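Local coordinates for intermedilysin (Streptococcus intermedius, PDB 5IMW), which probably binds cholesterol-containing host membranes and, after a large conformational change, inserts into them as an oligomeric pore that lyses the cell, at residues A[151-155]-A[262-266]; A[251-255]-A[285-289]. One frame throughout, in Å; residues are numbered along the deposited sequence.

Interaction 1 (A[151-155]-A[262-266])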
loop_
_atom_site.group_PDB
_atom_site.type_symbol
_atom_site.label_atom_id
_atom_site.label_comp_id
_atom_site.label_asym_id
_atom_site.label_seq_id
_atom_site.Cartn_x
_atom_site.Cartn_y
_atom_site.Cartn_z
ATOM N N GLN A 151 -11.588 -4.135 2.687
ATOM C CA GLN A 151 -10.270 -3.627 3.055
ATOM C C GLN A 151 -9.436 -3.585 1.783
ATOM O O GLN A 151 -9.132 -4.633 1.201
ATOM C CB GLN A 151 -9.613 -4.497 4.126
ATOM C CG GLN A 151 -9.846 -4.011 5.552
ATOM C CD GLN A 151 -11.314 -3.961 5.929
ATOM O OE1 GLN A 151 -11.888 -2.884 6.089
ATOM N NE2 GLN A 151 -11.928 -5.130 6.082
ATOM N N TYR A 152 -9.081 -2.379 1.346
ATOM C CA TYR A 152 -8.432 -2.161 0.059
ATOM C C TYR A 152 -7.042 -1.585 0.295
ATOM O O TYR A 152 -6.898 -0.548 0.950
ATOM C CB TYR A 152 -9.276 -1.232 -0.817
ATOM C CG TYR A 152 -8.483 -0.366 -1.765
ATOM C CD1 TYR A 152 -8.052 -0.852 -2.991
ATOM C CD2 TYR A 152 -8.178 0.946 -1.437
ATOM C CE1 TYR A 152 -7.331 -0.056 -3.861
ATOM C CE2 TYR A 152 -7.460 1.748 -2.296
ATOM C CZ TYR A 152 -7.039 1.245 -3.507
ATOM O OH TYR A 152 -6.322 2.050 -4.361
ATOM N N GLU A 153 -6.024 -2.266 -0.232
ATOM C CA GLU A 153 -4.635 -1.843 -0.116
ATOM C C GLU A 153 -3.987 -1.894 -1.492
ATOM O O GLU A 153 -4.182 -2.856 -2.241
ATOM C CB GLU A 153 -3.851 -2.733 0.857
ATOM C CG GLU A 153 -4.640 -3.200 2.076
ATOM C CD GLU A 153 -5.213 -2.052 2.884
ATOM O OE1 GLU A 153 -6.448 -2.008 3.066
ATOM O OE2 GLU A 153 -4.429 -1.191 3.333
ATOM N N SER A 154 -3.214 -0.859 -1.821
ATOM C CA SER A 154 -2.566 -0.764 -3.120
ATOM C C SER A 154 -1.172 -0.173 -2.961
ATOM O O SER A 154 -0.855 0.464 -1.955
ATOM C CB SER A 154 -3.382 0.094 -4.093
ATOM O OG SER A 154 -3.366 1.458 -3.702
ATOM N N ILE A 155 -0.339 -0.390 -3.981
ATOM C CA ILE A 155 1.011 0.160 -4.006
ATOM C C ILE A 155 1.526 0.150 -5.439
ATOM O O ILE A 155 0.898 -0.429 -6.333
ATOM C CB ILE A 155 1.950 -0.630 -3.074
ATOM C CG1 ILE A 155 3.218 0.171 -2.765
ATOM C CG2 ILE A 155 2.323 -1.976 -3.696
ATOM C CD1 ILE A 155 3.652 0.079 -1.318
ATOM N N GLN A 262 -2.563 6.835 -8.388
ATOM C CA GLN A 262 -3.169 6.216 -7.215
ATOM C C GLN A 262 -4.548 6.798 -6.931
ATOM O O GLN A 262 -5.414 6.105 -6.385
ATOM C CB GLN A 262 -2.258 6.396 -6.002
ATOM C CG GLN A 262 -2.741 5.673 -4.752
ATOM C CD GLN A 262 -1.695 4.741 -4.165
ATOM O OE1 GLN A 262 -1.992 3.596 -3.820
ATOM N NE2 GLN A 262 -0.467 5.230 -4.039
ATOM N N ALA A 263 -4.771 8.063 -7.294
ATOM C CA ALA A 263 -6.071 8.683 -7.057
ATOM C C ALA A 263 -7.140 8.096 -7.971
ATOM O O ALA A 263 -8.273 7.862 -7.537
ATOM C CB ALA A 263 -5.974 10.194 -7.253
ATOM N N ALA A 264 -6.802 7.860 -9.242
ATOM C CA ALA A 264 -7.755 7.228 -10.148
ATOM C C ALA A 264 -8.177 5.856 -9.640
ATOM O O ALA A 264 -9.299 5.413 -9.912
ATOM C CB ALA A 264 -7.156 7.112 -11.550
ATOM N N ILE A 265 -7.301 5.173 -8.904
ATOM C CA ILE A 265 -7.657 3.876 -8.334
ATOM C C ILE A 265 -8.676 4.057 -7.214
ATOM O O ILE A 265 -9.719 3.394 -7.190
ATOM C CB ILE A 265 -6.397 3.144 -7.834
ATOM C CG1 ILE A 265 -5.359 3.012 -8.956
ATOM C CG2 ILE A 265 -6.758 1.768 -7.276
ATOM C CD1 ILE A 265 -5.815 2.196 -10.152
ATOM N N ASP A 266 -8.387 4.958 -6.270
ATOM C CA ASP A 266 -9.305 5.186 -5.158
ATOM C C ASP A 266 -10.673 5.637 -5.656
ATOM O O ASP A 266 -11.704 5.254 -5.089
ATOM C CB ASP A 266 -8.714 6.218 -4.196
ATOM C CG ASP A 266 -7.343 5.818 -3.682
ATOM O OD1 ASP A 266 -6.661 5.020 -4.358
ATOM O OD2 ASP A 266 -6.946 6.306 -2.603
#
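Tyr-152 and Ser-154 of strand 151-155 each give a side-chain hydrogen bond to helix 262-266, to Asp-266 and Gln-262 respectively. Ser-154 OG gives its proton to Gln-262 OE1 at 2.5 Å, lying in the carbonyl plane with a C=O...O angle of 158°. The glutamine can span the gap because its CG stands anti to the backbone N (chi1 -175°) and the chain then bends at chi2, which carries the amide oxygen out to the strand. The second bond runs from Tyr-152 OH to Asp-266 OD1 at 3.0 Å. Here the hydroxyl sits above the carboxylate plane, while OD1 lies at the edge of the ring; the two flat groups are turned 84° against each other. The apolar part of the contact is small: Ile-265 CG2 approaches the phenol end of the same tyrosine obliquely, 3.8 Å from Tyr-152 CZ. Tyr-152 and Ser-154, alternate residues of the strand, thus both face the helix, whose axis runs 10.1 Å away and nearly antiparallel to the strand. As in other cholesterol-dependent cytolysins, helix 261-268 probably belongs to a bundle that unfolds into a transmembrane hairpin on insertion. Strand 149-156 is an outer strand of the five-stranded antiparallel sheet; its neighbour 191-200 bonds to it through the backbone and sets the Phe-197 ring against that of Tyr-152. Ile-155 turns away to pack on helix 160-167.

Interaction 2 (A[251-255]-A[285-289])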
loop_
_atom_site.group_PDB
_atom_site.type_symbol
_atom_site.label_atom_id
_atom_site.label_comp_id
_atom_site.label_asym_id
_atom_site.label_seq_id
_atom_site.Cartn_x
_atom_site.Cartn_y
_atom_site.Cartn_z
ATOM N N LYS A 251 -3.462 -6.358 -10.789
ATOM C CA LYS A 251 -2.369 -5.532 -11.282
ATOM C C LYS A 251 -2.884 -4.497 -12.277
ATOM O O LYS A 251 -3.823 -4.750 -13.037
ATOM C CB LYS A 251 -1.286 -6.398 -11.943
ATOM C CG LYS A 251 -0.834 -5.942 -13.336
ATOM C CD LYS A 251 0.434 -6.653 -13.779
ATOM C CE LYS A 251 0.164 -8.025 -14.362
ATOM N NZ LYS A 251 1.423 -8.646 -14.865
ATOM N N PHE A 252 -2.249 -3.326 -12.265
ATOM C CA PHE A 252 -2.505 -2.266 -13.232
ATOM C C PHE A 252 -1.196 -1.910 -13.922
ATOM O O PHE A 252 -0.196 -1.636 -13.251
ATOM C CB PHE A 252 -3.097 -1.024 -12.554
ATOM C CG PHE A 252 -4.336 -1.299 -11.748
ATOM C CD1 PHE A 252 -5.569 -1.394 -12.367
ATOM C CD2 PHE A 252 -4.270 -1.459 -10.371
ATOM C CE1 PHE A 252 -6.714 -1.646 -11.634
ATOM C CE2 PHE A 252 -5.413 -1.710 -9.632
ATOM C CZ PHE A 252 -6.635 -1.803 -10.265
ATOM N N GLU A 253 -1.203 -1.915 -15.255
ATOM C CA GLU A 253 -0.025 -1.598 -16.059
ATOM C C GLU A 253 -0.328 -0.351 -16.880
ATOM O O GLU A 253 -1.162 -0.393 -17.792
ATOM C CB GLU A 253 0.360 -2.771 -16.962
ATOM C CG GLU A 253 0.931 -3.966 -16.219
ATOM C CD GLU A 253 1.370 -5.079 -17.154
ATOM O OE1 GLU A 253 0.785 -5.200 -18.252
ATOM O OE2 GLU A 253 2.304 -5.826 -16.795
ATOM N N THR A 254 0.354 0.749 -16.568
ATOM C CA THR A 254 0.084 2.046 -17.170
ATOM C C THR A 254 1.344 2.599 -17.827
ATOM O O THR A 254 2.466 2.246 -17.450
ATOM C CB THR A 254 -0.429 3.045 -16.118
ATOM O OG1 THR A 254 -1.362 2.389 -15.249
ATOM C CG2 THR A 254 -1.119 4.228 -16.781
ATOM N N THR A 255 1.145 3.471 -18.821
ATOM C CA THR A 255 2.242 4.169 -19.482
ATOM C C THR A 255 2.315 5.649 -19.135
ATOM O O THR A 255 3.383 6.249 -19.291
ATOM C CB THR A 255 2.133 4.030 -21.008
ATOM O OG1 THR A 255 0.878 4.555 -21.457
ATOM C CG2 THR A 255 2.250 2.568 -21.429
ATOM N N LYS A 285 -8.635 6.971 -18.639
ATOM C CA LYS A 285 -7.451 6.153 -18.886
ATOM C C LYS A 285 -7.837 4.762 -19.374
ATOM O O LYS A 285 -8.669 4.094 -18.751
ATOM C CB LYS A 285 -6.610 6.034 -17.614
ATOM C CG LYS A 285 -5.115 6.068 -17.841
ATOM C CD LYS A 285 -4.585 4.754 -18.381
ATOM C CE LYS A 285 -4.053 4.886 -19.801
ATOM N NZ LYS A 285 -3.081 3.817 -20.148
ATOM N N ASN A 286 -7.243 4.318 -20.484
ATOM C CA ASN A 286 -7.423 2.962 -21.001
ATOM C C ASN A 286 -6.140 2.174 -20.754
ATOM O O ASN A 286 -5.114 2.430 -21.391
ATOM C CB ASN A 286 -7.776 2.987 -22.486
ATOM C CG ASN A 286 -9.184 3.486 -22.738
ATOM O OD1 ASN A 286 -9.742 4.235 -21.937
ATOM N ND2 ASN A 286 -9.770 3.064 -23.851
ATOM N N THR A 287 -6.206 1.213 -19.837
ATOM C CA THR A 287 -5.075 0.375 -19.460
ATOM C C THR A 287 -5.399 -1.094 -19.721
ATOM O O THR A 287 -6.485 -1.447 -20.188
ATOM C CB THR A 287 -4.716 0.579 -17.983
ATOM O OG1 THR A 287 -5.834 1.158 -17.295
ATOM C CG2 THR A 287 -3.499 1.483 -17.833
ATOM N N LYS A 288 -4.425 -1.950 -19.421
ATOM C CA LYS A 288 -4.607 -3.393 -19.395
ATOM C C LYS A 288 -4.661 -3.866 -17.947
ATOM O O LYS A 288 -3.964 -3.332 -17.080
ATOM C CB LYS A 288 -3.473 -4.110 -20.137
ATOM C CG LYS A 288 -3.668 -4.222 -21.645
ATOM C CD LYS A 288 -3.981 -2.881 -22.287
ATOM C CE LYS A 288 -4.008 -2.984 -23.805
ATOM N NZ LYS A 288 -4.994 -3.993 -24.285
ATOM N N ILE A 289 -5.502 -4.868 -17.689
ATOM C CA ILE A 289 -5.724 -5.370 -16.338
ATOM C C ILE A 289 -5.524 -6.879 -16.327
ATOM O O ILE A 289 -5.780 -7.569 -17.320
ATOM C CB ILE A 289 -7.137 -5.023 -15.807
ATOM C CG1 ILE A 289 -7.463 -3.533 -16.012
ATOM C CG2 ILE A 289 -7.263 -5.443 -14.340
ATOM C CD1 ILE A 289 -7.588 -2.718 -14.749
#
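This is an antiparallel strand pairing between two adjacent inner strands of the five-stranded sheet at the core of the cytolysin pore-forming domain, where strand 246-254 ends and strand 288-294 begins. Phe-252 and Ile-289 form a non-hydrogen-bonded pair with their side chains on one face, next to Glu-253 and Lys-288, a hydrogen-bonded pair by register whose side chains occupy the other; its geometry is loose, with Glu-253 N 3.6 Å from Lys-288 O. Within the first pair the side chains lie alongside each other and point the same way. Ile-289 CD1 meets the ring at its edge, near the ring plane, 3.4 Å from Phe-252 CD1. Its other branch, CG2, stands anti to the backbone N and lies 3.7 Å from Lys-251 O. Beyond the pairing, Thr-287 turns its methyl inward to Thr-254, with Thr-287 CG2 3.8 Å from Thr-254 CB, and Lys-285 brings its aliphatic CD to within 3.9 Å of Thr-254 CG2. The ammonium of Lys-285 turns back on its own segment, its NZ donating to Asn-286 O at 2.8 Å from above the carbonyl plane. Strand 191-200 flanks 246-254 on the side away from 288-294, and Leu-312 of helix 310-318 packs against both Phe-252 and Ile-289.

Both interactions draw on the same five-stranded antiparallel sheet, but at different depths. Interaction 1 is a surface contact in which polar side chains join an outer strand to a helix, whereas interaction 2 is partly buried and joins two adjacent strands of the sheet, with apolar packing on one face. The chain links them closely: helix 261-268 follows strand 246-254 and precedes strand 288-294, so the helix of interaction 1 belongs to the connection between the strands of interaction 2. The centres lie 14 Å apart, yet the two sites touch where Ile-265 CD1 packs 4.0 Å from Phe-252 CE2, giving the helix an apolar foothold on the sheet beside its polar bonds.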